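Local coordinates for cobalamin biosynthesis protein CobN (Mycobacterium tuberculosis, PDB 7C6O) that serves as the catalytic subunit of cobaltochelatase, which inserts cobalt into the corrin ring during cobalamin biosynthesis, at residues K329-D332 against L336-Y339; G177-P182 against G203-V208; V324-K329 against A347-L352; A210-I215 against P222-C227. One frame throughout, in Å; residues are numbered along the deposited sequence.

Interaction 1: K329-D332 against L336-Y339; sequences KEID and LISY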
loop_
_atom_site.group_PDB
_atom_site.type_symbol
_atom_site.label_atom_id
_atom_site.label_comp_id
_atom_site.label_asym_id
_atom_site.label_seq_id
_atom_site.Cartn_x
_atom_site.Cartn_y
_atom_site.Cartn_z
ATOM N N LYS A 329 0.960 25.604 -5.034
ATOM C CA LYS A 329 0.993 26.351 -6.285
ATOM C C LYS A 329 -0.144 27.364 -6.310
ATOM O O LYS A 329 -1.314 26.998 -6.154
ATOM C CB LYS A 329 0.898 25.378 -7.460
ATOM C CG LYS A 329 0.682 26.003 -8.826
ATOM C CD LYS A 329 0.908 24.956 -9.915
ATOM C CE LYS A 329 0.512 25.459 -11.291
ATOM N NZ LYS A 329 -0.961 25.633 -11.424
ATOM N N GLU A 330 0.198 28.635 -6.497
ATOM C CA GLU A 330 -0.782 29.706 -6.601
ATOM C C GLU A 330 -0.564 30.457 -7.908
ATOM O O GLU A 330 0.575 30.627 -8.355
ATOM C CB GLU A 330 -0.685 30.659 -5.406
ATOM C CG GLU A 330 -0.734 29.959 -4.045
ATOM C CD GLU A 330 -2.076 29.299 -3.755
ATOM O OE1 GLU A 330 -3.089 29.698 -4.366
ATOM O OE2 GLU A 330 -2.117 28.379 -2.907
ATOM N N ILE A 331 -1.660 30.893 -8.524
ATOM C CA ILE A 331 -1.634 31.555 -9.823
ATOM C C ILE A 331 -2.183 32.965 -9.664
ATOM O O ILE A 331 -3.153 33.182 -8.930
ATOM C CB ILE A 331 -2.442 30.765 -10.876
ATOM C CG1 ILE A 331 -1.928 29.328 -10.973
ATOM C CG2 ILE A 331 -2.372 31.445 -12.236
ATOM C CD1 ILE A 331 -2.582 28.517 -12.073
ATOM N N ASP A 332 -1.556 33.924 -10.345
ATOM C CA ASP A 332 -2.006 35.306 -10.329
ATOM C C ASP A 332 -2.806 35.604 -11.598
ATOM O O ASP A 332 -3.203 34.700 -12.341
ATOM C CB ASP A 332 -0.812 36.253 -10.152
ATOM C CG ASP A 332 0.175 36.207 -11.316
ATOM O OD1 ASP A 332 -0.055 35.471 -12.299
ATOM O OD2 ASP A 332 1.198 36.920 -11.242
ATOM N N LEU A 336 0.836 33.644 -14.145
ATOM C CA LEU A 336 2.167 33.373 -13.618
ATOM C C LEU A 336 2.054 32.594 -12.315
ATOM O O LEU A 336 1.245 32.932 -11.445
ATOM C CB LEU A 336 2.941 34.674 -13.400
ATOM C CG LEU A 336 3.188 35.523 -14.650
ATOM C CD1 LEU A 336 4.224 36.601 -14.369
ATOM C CD2 LEU A 336 3.614 34.656 -15.824
ATOM N N ILE A 337 2.875 31.561 -12.185
ATOM C CA ILE A 337 2.804 30.612 -11.082
ATOM C C ILE A 337 3.823 30.995 -10.020
ATOM O O ILE A 337 4.952 31.395 -10.336
ATOM C CB ILE A 337 3.050 29.178 -11.591
ATOM C CG1 ILE A 337 2.019 28.809 -12.657
ATOM C CG2 ILE A 337 3.027 28.184 -10.440
ATOM C CD1 ILE A 337 2.387 27.576 -13.455
ATOM N N SER A 338 3.424 30.873 -8.758
ATOM C CA SER A 338 4.329 31.034 -7.634
ATOM C C SER A 338 3.995 29.985 -6.584
ATOM O O SER A 338 2.831 29.618 -6.404
ATOM C CB SER A 338 4.237 32.440 -7.028
ATOM O OG SER A 338 5.070 32.557 -5.889
ATOM N N TYR A 339 5.023 29.492 -5.905
ATOM C CA TYR A 339 4.849 28.527 -4.827
ATOM C C TYR A 339 4.935 29.259 -3.494
ATOM O O TYR A 339 5.957 29.880 -3.184
ATOM C CB TYR A 339 5.886 27.408 -4.918
ATOM C CG TYR A 339 5.548 26.388 -5.984
ATOM C CD1 TYR A 339 6.002 26.536 -7.289
ATOM C CD2 TYR A 339 4.756 25.284 -5.687
ATOM C CE1 TYR A 339 5.689 25.610 -8.265
ATOM C CE2 TYR A 339 4.437 24.351 -6.656
ATOM C CZ TYR A 339 4.905 24.519 -7.944
ATOM O OH TYR A 339 4.588 23.591 -8.911
#
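Swung opposite its own backbone N (chi1 170°) and then extended through the next two torsions, the aliphatic chain of Lys329 passes slantwise over Ile337. Its CG sits 3.6 Å from CG2 of Ile337, and further out its CE lies 3.6 Å from Ile337 CD1, so both branches of the isoleucine are used. Nearer the backbone, Lys329 CB meets Tyr339, whose CE2 lies 3.8 Å away, the two chains again crossing at a slant. Ile331 extends the same row of side chains, with its CG1 4.3 Å from CG1 of Ile337. These four residues form two antiparallel non-hydrogen-bonded pairs of a beta hairpin made by strands 321-331 and 337-341, the latter lying at the edge of a mixed seven-stranded sheet. Between them, Glu330 and Ser338 are the hydrogen-bonded pair: Glu330 N donates to Ser338 O at 2.8 Å and Ser338 N to Glu330 O at 2.9 Å. Their side chains project from the opposite face, where Glu330 OE2 accepts a bond from Arg293 N at the start of helix 293-298. Towards the turn, Asp332 N still bonds to Leu336 O, and the side chain adds a second tie. With CG set between the backbone N and the carbonyl carbon (chi1 64°), Asp332 OD1 receives Leu336 N at 2.7 Å on its syn side but somewhat out of the carboxylate plane, through a bent bond (138° at the hydrogen). The other carboxylate oxygen, OD2, forms a salt bridge with Arg56 of helix 49-58, the helix against which Leu336 packs.

Interaction 2: G177-P182 against G203-V208; sequences GVLERP and GNTGYV
Leu179 is the residue of 177-182 that reaches Thr205 and Val208; ahead of it, Gly177 and Val178 end the edge strand 176-178, where Val178 packs on Leu225 of the neighbouring strand 221-227. At Leu179 the chain has left the strand. Its CG stands opposite the backbone N (chi1 -180°), which carries the isobutyl group out to the first turn of helix 206-217. There Leu179 CD2 does the touching, 3.9 Å from Val208 CG1 and 4.3 Å from Thr205 CB. The leucine and valine chains run past one another in opposite directions, meeting methyl against methyl. Thr205 occupies the N-cap position of the helix, although its side chain makes no capping bond. Leu179 also touches Tyr195, His200 and Pro224. Two residues further on, Arg181 reaches across to the same helix, where its NE forms a salt bridge with Glu209 and its NH1 another with Glu216. The direct contact between the two segments is therefore wholly apolar: dispersion and burial hold the start of the helix to the chain leaving the sheet edge without fixing a particular direction, whereas the charged pairs of Arg181 lie further along the helix.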
loop_
_atom_site.group_PDB
_atom_site.type_symbol
_atom_site.label_atom_id
_atom_site.label_comp_id
_atom_site.label_asym_id
_atom_site.label_seq_id
_atom_site.Cartn_x
_atom_site.Cartn_y
_atom_site.Cartn_z
ATOM N N GLY A 177 23.767 25.333 -8.094
ATOM C CA GLY A 177 24.397 26.328 -7.247
ATOM C C GLY A 177 23.686 26.446 -5.918
ATOM O O GLY A 177 22.732 25.718 -5.625
ATOM N N VAL A 178 24.170 27.392 -5.117
ATOM C CA VAL A 178 23.677 27.629 -3.767
ATOM C C VAL A 178 22.794 28.866 -3.770
ATOM O O VAL A 178 23.076 29.847 -4.471
ATOM C CB VAL A 178 24.845 27.794 -2.776
ATOM C CG1 VAL A 178 24.344 27.734 -1.338
ATOM C CG2 VAL A 178 25.912 26.740 -3.024
ATOM N N LEU A 179 21.713 28.821 -2.992
ATOM C CA LEU A 179 20.944 30.020 -2.681
ATOM C C LEU A 179 21.649 30.736 -1.538
ATOM O O LEU A 179 21.654 30.251 -0.401
ATOM C CB LEU A 179 19.506 29.663 -2.312
ATOM C CG LEU A 179 18.592 30.842 -1.973
ATOM C CD1 LEU A 179 18.408 31.751 -3.181
ATOM C CD2 LEU A 179 17.247 30.354 -1.456
ATOM N N GLU A 180 22.261 31.880 -1.833
ATOM C CA GLU A 180 23.071 32.562 -0.834
ATOM C C GLU A 180 22.184 33.195 0.231
ATOM O O GLU A 180 21.249 33.939 -0.078
ATOM C CB GLU A 180 23.958 33.617 -1.493
ATOM C CG GLU A 180 25.010 33.040 -2.435
ATOM C CD GLU A 180 26.007 32.130 -1.732
ATOM O OE1 GLU A 180 26.195 32.273 -0.504
ATOM O OE2 GLU A 180 26.607 31.270 -2.409
ATOM N N ARG A 181 22.476 32.881 1.489
ATOM C CA ARG A 181 21.746 33.380 2.642
ATOM C C ARG A 181 22.747 33.687 3.744
ATOM O O ARG A 181 23.835 33.100 3.773
ATOM C CB ARG A 181 20.723 32.353 3.157
ATOM C CG ARG A 181 19.724 31.873 2.119
ATOM C CD ARG A 181 18.850 30.752 2.669
ATOM N NE ARG A 181 17.951 31.214 3.724
ATOM C CZ ARG A 181 18.143 31.007 5.023
ATOM N NH1 ARG A 181 19.207 30.335 5.446
ATOM N NH2 ARG A 181 17.265 31.468 5.903
ATOM N N PRO A 182 22.415 34.595 4.657
ATOM C CA PRO A 182 23.301 34.838 5.798
ATOM C C PRO A 182 23.395 33.609 6.684
ATOM O O PRO A 182 22.439 32.844 6.831
ATOM C CB PRO A 182 22.630 36.004 6.536
ATOM C CG PRO A 182 21.665 36.591 5.561
ATOM C CD PRO A 182 21.225 35.462 4.690
ATOM N N GLY A 203 13.416 33.522 -9.877
ATOM C CA GLY A 203 13.344 34.274 -8.643
ATOM C C GLY A 203 12.259 33.825 -7.691
ATOM O O GLY A 203 12.045 34.482 -6.667
ATOM N N ASN A 204 11.556 32.734 -8.003
ATOM C CA ASN A 204 10.515 32.196 -7.125
ATOM C C ASN A 204 11.148 31.232 -6.121
ATOM O O ASN A 204 10.970 30.015 -6.164
ATOM C CB ASN A 204 9.426 31.512 -7.943
ATOM C CG ASN A 204 8.349 32.474 -8.408
ATOM O OD1 ASN A 204 8.208 33.575 -7.874
ATOM N ND2 ASN A 204 7.572 32.054 -9.400
ATOM N N THR A 205 11.912 31.809 -5.197
ATOM C CA THR A 205 12.602 31.025 -4.181
ATOM C C THR A 205 12.040 31.250 -2.785
ATOM O O THR A 205 12.622 30.764 -1.808
ATOM C CB THR A 205 14.103 31.327 -4.200
ATOM O OG1 THR A 205 14.317 32.736 -4.043
ATOM C CG2 THR A 205 14.722 30.862 -5.511
ATOM N N GLY A 206 10.915 31.959 -2.667
ATOM C CA GLY A 206 10.343 32.216 -1.356
ATOM C C GLY A 206 9.974 30.948 -0.608
ATOM O O GLY A 206 10.118 30.876 0.616
ATOM N N TYR A 207 9.492 29.929 -1.326
ATOM C CA TYR A 207 9.157 28.673 -0.659
ATOM C C TYR A 207 10.401 27.989 -0.108
ATOM O O TYR A 207 10.330 27.318 0.930
ATOM C CB TYR A 207 8.390 27.742 -1.607
ATOM C CG TYR A 207 9.190 27.121 -2.740
ATOM C CD1 TYR A 207 9.450 25.754 -2.762
ATOM C CD2 TYR A 207 9.666 27.893 -3.793
ATOM C CE1 TYR A 207 10.171 25.175 -3.800
ATOM C CE2 TYR A 207 10.386 27.321 -4.833
ATOM C CZ TYR A 207 10.637 25.964 -4.829
ATOM O OH TYR A 207 11.353 25.399 -5.861
ATOM N N VAL A 208 11.547 28.166 -0.769
ATOM C CA VAL A 208 12.797 27.601 -0.271
ATOM C C VAL A 208 13.287 28.378 0.943
ATOM O O VAL A 208 13.765 27.791 1.922
ATOM C CB VAL A 208 13.851 27.577 -1.395
ATOM C CG1 VAL A 208 15.195 27.096 -0.865
ATOM C CG2 VAL A 208 13.380 26.698 -2.545
#

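Interaction 3: V324-K329 against A347-L352; sequences VPFSFK and ARVAGL
Val324 and Val349 lie alongside each other with their side chains running in opposite directions, so that one methyl of each does the work: Val324 CG2 is 3.6 Å from Val349 CG2. In Val324 this CG2 falls between the backbone N and the carbonyl carbon (CG1 chi1 -57°), which turns it to the helix. Val349 CG2 also comes within 3.8 Å of Val324 O, and it lies 4.0 Å from Phe326 CB. The valine thus fits between two residues that project from the same side of the strand, separated by Pro325, which points away. Phe326 offers mainly its methylene, and its ring is turned obliquely to the methyl of Val349. Val324 CG2 also meets Arg348 CG at 3.8 Å, in a direction roughly at right angles to that of Val349 CG2, the two chains crossing at a slant. Arg348 gives only its aliphatic base to this contact. Bends at chi2 and chi3 then carry its guanidinium to salt bridges with Asp578 and Asp583, so its charge is probably balanced there rather than at the valines. The segment axes approach to 8.4 Å at 126°, so 347-352 runs across 324-329. The strand is hydrogen-bonded on one side to strand 283-289 and on the other to the hairpin strand 337-341, from which the chain passes into helix 343-361. Helix 206-217 packs beside that helix, Ala350 against Ala214 and Ile215, and its Leu211 touches Phe326; the contact thus lies between the sheet and two neighbouring helices, with Met571 of a loop also touching Val324.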
loop_
_atom_site.group_PDB
_atom_site.type_symbol
_atom_site.label_atom_id
_atom_site.label_comp_id
_atom_site.label_asym_id
_atom_site.label_seq_id
_atom_site.Cartn_x
_atom_site.Cartn_y
_atom_site.Cartn_z
ATOM N N VAL A 324 5.297 15.842 4.138
ATOM C CA VAL A 324 4.027 16.561 4.048
ATOM C C VAL A 324 4.185 17.735 3.086
ATOM O O VAL A 324 5.318 18.065 2.706
ATOM C CB VAL A 324 3.566 17.028 5.442
ATOM C CG1 VAL A 324 3.450 15.846 6.400
ATOM C CG2 VAL A 324 4.508 18.088 5.999
ATOM N N PRO A 325 3.102 18.397 2.664
ATOM C CA PRO A 325 3.253 19.553 1.764
ATOM C C PRO A 325 3.599 20.815 2.541
ATOM O O PRO A 325 2.886 21.198 3.470
ATOM C CB PRO A 325 1.875 19.678 1.099
ATOM C CG PRO A 325 1.088 18.466 1.538
ATOM C CD PRO A 325 1.685 18.043 2.837
ATOM N N PHE A 326 4.701 21.465 2.160
ATOM C CA PHE A 326 5.082 22.724 2.786
ATOM C C PHE A 326 4.907 23.933 1.875
ATOM O O PHE A 326 5.106 25.062 2.334
ATOM C CB PHE A 326 6.536 22.667 3.281
ATOM C CG PHE A 326 7.563 22.743 2.185
ATOM C CD1 PHE A 326 7.940 21.606 1.491
ATOM C CD2 PHE A 326 8.168 23.950 1.865
ATOM C CE1 PHE A 326 8.891 21.671 0.490
ATOM C CE2 PHE A 326 9.120 24.022 0.864
ATOM C CZ PHE A 326 9.483 22.883 0.175
ATOM N N SER A 327 4.547 23.734 0.607
ATOM C CA SER A 327 4.263 24.850 -0.285
ATOM C C SER A 327 3.196 24.420 -1.280
ATOM O O SER A 327 2.980 23.228 -1.512
ATOM C CB SER A 327 5.519 25.342 -1.016
ATOM O OG SER A 327 5.937 24.421 -2.003
ATOM N N PHE A 328 2.521 25.412 -1.860
ATOM C CA PHE A 328 1.352 25.174 -2.694
ATOM C C PHE A 328 1.367 26.124 -3.881
ATOM O O PHE A 328 1.732 27.296 -3.749
ATOM C CB PHE A 328 0.056 25.346 -1.888
ATOM C CG PHE A 328 -0.018 24.457 -0.675
ATOM C CD1 PHE A 328 -0.646 23.223 -0.740
ATOM C CD2 PHE A 328 0.562 24.846 0.522
ATOM C CE1 PHE A 328 -0.702 22.399 0.371
ATOM C CE2 PHE A 328 0.514 24.024 1.633
ATOM C CZ PHE A 328 -0.120 22.801 1.558
ATOM N N LYS A 329 0.960 25.604 -5.034
ATOM C CA LYS A 329 0.993 26.351 -6.285
ATOM C C LYS A 329 -0.144 27.364 -6.310
ATOM O O LYS A 329 -1.314 26.998 -6.154
ATOM C CB LYS A 329 0.898 25.378 -7.460
ATOM C CG LYS A 329 0.682 26.003 -8.826
ATOM C CD LYS A 329 0.908 24.956 -9.915
ATOM C CE LYS A 329 0.512 25.459 -11.291
ATOM N NZ LYS A 329 -0.961 25.633 -11.424
ATOM N N ALA A 347 7.719 23.750 9.359
ATOM C CA ALA A 347 8.276 23.281 10.623
ATOM C C ALA A 347 8.224 21.762 10.723
ATOM O O ALA A 347 9.149 21.138 11.259
ATOM C CB ALA A 347 7.531 23.925 11.792
ATOM N N ARG A 348 7.155 21.148 10.214
ATOM C CA ARG A 348 7.060 19.691 10.242
ATOM C C ARG A 348 8.113 19.057 9.341
ATOM O O ARG A 348 8.779 18.093 9.733
ATOM C CB ARG A 348 5.657 19.243 9.832
ATOM C CG ARG A 348 5.509 17.735 9.669
ATOM C CD ARG A 348 5.531 17.000 11.008
ATOM N NE ARG A 348 4.336 17.269 11.806
ATOM C CZ ARG A 348 4.332 17.932 12.959
ATOM N NH1 ARG A 348 5.465 18.392 13.472
ATOM N NH2 ARG A 348 3.190 18.129 13.607
ATOM N N VAL A 349 8.277 19.583 8.123
ATOM C CA VAL A 349 9.301 19.058 7.222
ATOM C C VAL A 349 10.689 19.287 7.807
ATOM O O VAL A 349 11.530 18.381 7.834
ATOM C CB VAL A 349 9.172 19.690 5.825
ATOM C CG1 VAL A 349 10.303 19.205 4.926
ATOM C CG2 VAL A 349 7.822 19.359 5.210
ATOM N N ALA A 350 10.946 20.507 8.287
ATOM C CA ALA A 350 12.241 20.811 8.890
ATOM C C ALA A 350 12.486 19.957 10.127
ATOM O O ALA A 350 13.593 19.439 10.323
ATOM C CB ALA A 350 12.323 22.296 9.244
ATOM N N GLY A 351 11.466 19.801 10.974
ATOM C CA GLY A 351 11.626 18.984 12.166
ATOM C C GLY A 351 11.929 17.537 11.835
ATOM O O GLY A 351 12.835 16.932 12.412
ATOM N N LEU A 352 11.179 16.965 10.889
ATOM C CA LEU A 352 11.444 15.595 10.462
ATOM C C LEU A 352 12.865 15.442 9.936
ATOM O O LEU A 352 13.549 14.462 10.253
ATOM C CB LEU A 352 10.436 15.171 9.396
ATOM C CG LEU A 352 9.014 14.874 9.875
ATOM C CD1 LEU A 352 8.066 14.771 8.688
ATOM C CD2 LEU A 352 8.996 13.588 10.686
#

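Interaction 4: A210-I215 against P222-C227; sequences ALCRAI and PLPLYC
Cys212 and Pro222 bring their CA atoms to within 5.3 Å, where helix 210-215 runs almost antiparallel to strand 222-227 at an angle of 162°. The short segment axes come as near as 8.4 Å, and the strand diverges from the helix towards Cys227, so the contact gathers at the strand's first residues. Cys212 SG is directed along the sheet side of the helix, opposite the carbonyl carbon (chi1 -72°), and there it rests on two prolines. It is 3.8 Å from Pro222 CB and 3.7 Å from Pro224 CG. Pro222 is gripped more broadly, since its CB also lies 3.8 Å from Cys212 CB and its CG 3.7 Å from the backbone O of Cys212. Helix 206-217 links strand 190-196 to strand 221-227, its parallel neighbour in the sheet, and so belongs to a beta-alpha-beta crossover; the contact closes the return half of that connection. One turn further along the helix, Ile215 meets the N and CD side of the Pro222 ring through its CG2. This methyl is 3.8 Å from Pro222 N and 4.0 Å from Pro222 CD, the two side chains running past each other in opposite directions, and Ile215 CD1 also comes near Pro222 CB. Pro224, which has no N-H to give, pairs through its O with Leu179 of the edge strand's continuation. Arg181, from the same neighbouring chain segment, touches both Cys212 and Pro222.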
loop_
_atom_site.group_PDB
_atom_site.type_symbol
_atom_site.label_atom_id
_atom_site.label_comp_id
_atom_site.label_asym_id
_atom_site.label_seq_id
_atom_site.Cartn_x
_atom_site.Cartn_y
_atom_site.Cartn_z
ATOM N N ALA A 210 11.495 29.924 3.140
ATOM C CA ALA A 210 10.673 29.585 4.295
ATOM C C ALA A 210 11.112 28.268 4.917
ATOM O O ALA A 210 11.172 28.144 6.146
ATOM C CB ALA A 210 9.202 29.526 3.891
ATOM N N LEU A 211 11.422 27.271 4.086
ATOM C CA LEU A 211 11.896 25.999 4.619
ATOM C C LEU A 211 13.256 26.159 5.284
ATOM O O LEU A 211 13.522 25.541 6.323
ATOM C CB LEU A 211 11.957 24.946 3.512
ATOM C CG LEU A 211 12.318 23.533 3.981
ATOM C CD1 LEU A 211 11.415 23.109 5.136
ATOM C CD2 LEU A 211 12.229 22.535 2.836
ATOM N N CYS A 212 14.127 26.995 4.709
ATOM C CA CYS A 212 15.420 27.262 5.334
ATOM C C CYS A 212 15.248 27.898 6.709
ATOM O O CYS A 212 15.950 27.536 7.660
ATOM C CB CYS A 212 16.271 28.157 4.433
ATOM S SG CYS A 212 16.926 27.345 2.959
ATOM N N ARG A 213 14.321 28.853 6.834
ATOM C CA ARG A 213 14.082 29.475 8.133
ATOM C C ARG A 213 13.527 28.470 9.137
ATOM O O ARG A 213 13.872 28.514 10.323
ATOM C CB ARG A 213 13.136 30.666 7.979
ATOM C CG ARG A 213 13.747 31.830 7.215
ATOM C CD ARG A 213 12.808 33.017 7.148
ATOM N NE ARG A 213 13.380 34.103 6.357
ATOM C CZ ARG A 213 12.783 35.272 6.147
ATOM N NH1 ARG A 213 11.590 35.515 6.673
ATOM N NH2 ARG A 213 13.382 36.200 5.412
ATOM N N ALA A 214 12.674 27.549 8.680
ATOM C CA ALA A 214 12.166 26.513 9.573
ATOM C C ALA A 214 13.283 25.584 10.030
ATOM O O ALA A 214 13.288 25.126 11.179
ATOM C CB ALA A 214 11.055 25.720 8.883
ATOM N N ILE A 215 14.235 25.289 9.140
ATOM C CA ILE A 215 15.389 24.471 9.514
ATOM C C ILE A 215 16.214 25.175 10.582
ATOM O O ILE A 215 16.655 24.554 11.559
ATOM C CB ILE A 215 16.230 24.146 8.266
ATOM C CG1 ILE A 215 15.471 23.182 7.352
ATOM C CG2 ILE A 215 17.589 23.580 8.661
ATOM C CD1 ILE A 215 16.080 23.048 5.974
ATOM N N PRO A 222 20.734 25.158 7.162
ATOM C CA PRO A 222 20.165 24.879 5.839
ATOM C C PRO A 222 21.181 25.076 4.724
ATOM O O PRO A 222 21.979 26.017 4.735
ATOM C CB PRO A 222 19.019 25.891 5.729
ATOM C CG PRO A 222 19.442 27.023 6.603
ATOM C CD PRO A 222 20.234 26.423 7.731
ATOM N N LEU A 223 21.142 24.168 3.751
ATOM C CA LEU A 223 22.009 24.215 2.575
ATOM C C LEU A 223 21.120 24.147 1.340
ATOM O O LEU A 223 20.924 23.071 0.756
ATOM C CB LEU A 223 23.036 23.078 2.600
ATOM C CG LEU A 223 23.976 22.922 1.401
ATOM C CD1 LEU A 223 24.770 24.193 1.148
ATOM C CD2 LEU A 223 24.906 21.736 1.604
ATOM N N PRO A 224 20.545 25.277 0.925
ATOM C CA PRO A 224 19.660 25.272 -0.250
ATOM C C PRO A 224 20.463 25.193 -1.542
ATOM O O PRO A 224 21.350 26.013 -1.790
ATOM C CB PRO A 224 18.912 26.605 -0.138
ATOM C CG PRO A 224 19.844 27.486 0.627
ATOM C CD PRO A 224 20.580 26.593 1.588
ATOM N N LEU A 225 20.143 24.198 -2.366
ATOM C CA LEU A 225 20.840 23.960 -3.621
ATOM C C LEU A 225 19.822 23.789 -4.737
ATOM O O LEU A 225 18.864 23.022 -4.591
ATOM C CB LEU A 225 21.732 22.713 -3.529
ATOM C CG LEU A 225 22.851 22.740 -2.486
ATOM C CD1 LEU A 225 23.472 21.359 -2.324
ATOM C CD2 LEU A 225 23.908 23.759 -2.876
ATOM N N TYR A 226 20.022 24.500 -5.843
ATOM C CA TYR A 226 19.195 24.316 -7.026
ATOM C C TYR A 226 19.940 23.471 -8.052
ATOM O O TYR A 226 21.172 23.453 -8.091
ATOM C CB TYR A 226 18.784 25.658 -7.641
ATOM C CG TYR A 226 19.928 26.497 -8.166
ATOM C CD1 TYR A 226 20.542 27.447 -7.361
ATOM C CD2 TYR A 226 20.385 26.349 -9.471
ATOM C CE1 TYR A 226 21.584 28.222 -7.840
ATOM C CE2 TYR A 226 21.431 27.117 -9.956
ATOM C CZ TYR A 226 22.024 28.052 -9.136
ATOM O OH TYR A 226 23.062 28.821 -9.612
ATOM N N CYS A 227 19.176 22.765 -8.881
ATOM C CA CYS A 227 19.758 21.918 -9.913
ATOM C C CYS A 227 18.685 21.584 -10.934
ATOM O O CYS A 227 17.487 21.720 -10.673
ATOM C CB CYS A 227 20.351 20.633 -9.325
ATOM S SG CYS A 227 19.121 19.481 -8.685
#

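Overall arrangement
From the N terminus, interaction 2 comes first, closing the loop from the edge strand through strand 190-196 back to the start of helix 206-217. Interaction 4 follows in series, using the same helix and the returning strand 221-227, next to 176-178; their centres are about 7 Å apart. Far along the chain, the tight hairpin of interaction 1 nests inside the longer loop closed by interaction 3, and the two share Lys329. All four belong to one mixed sheet: interactions 2 and 4 at one edge, interaction 1 at the other. Helix against helix, Ala350 on Ala214 joins interactions 3 and 4, while Tyr207 packs on Phe326 and Ser327, linking interactions 2 and 3.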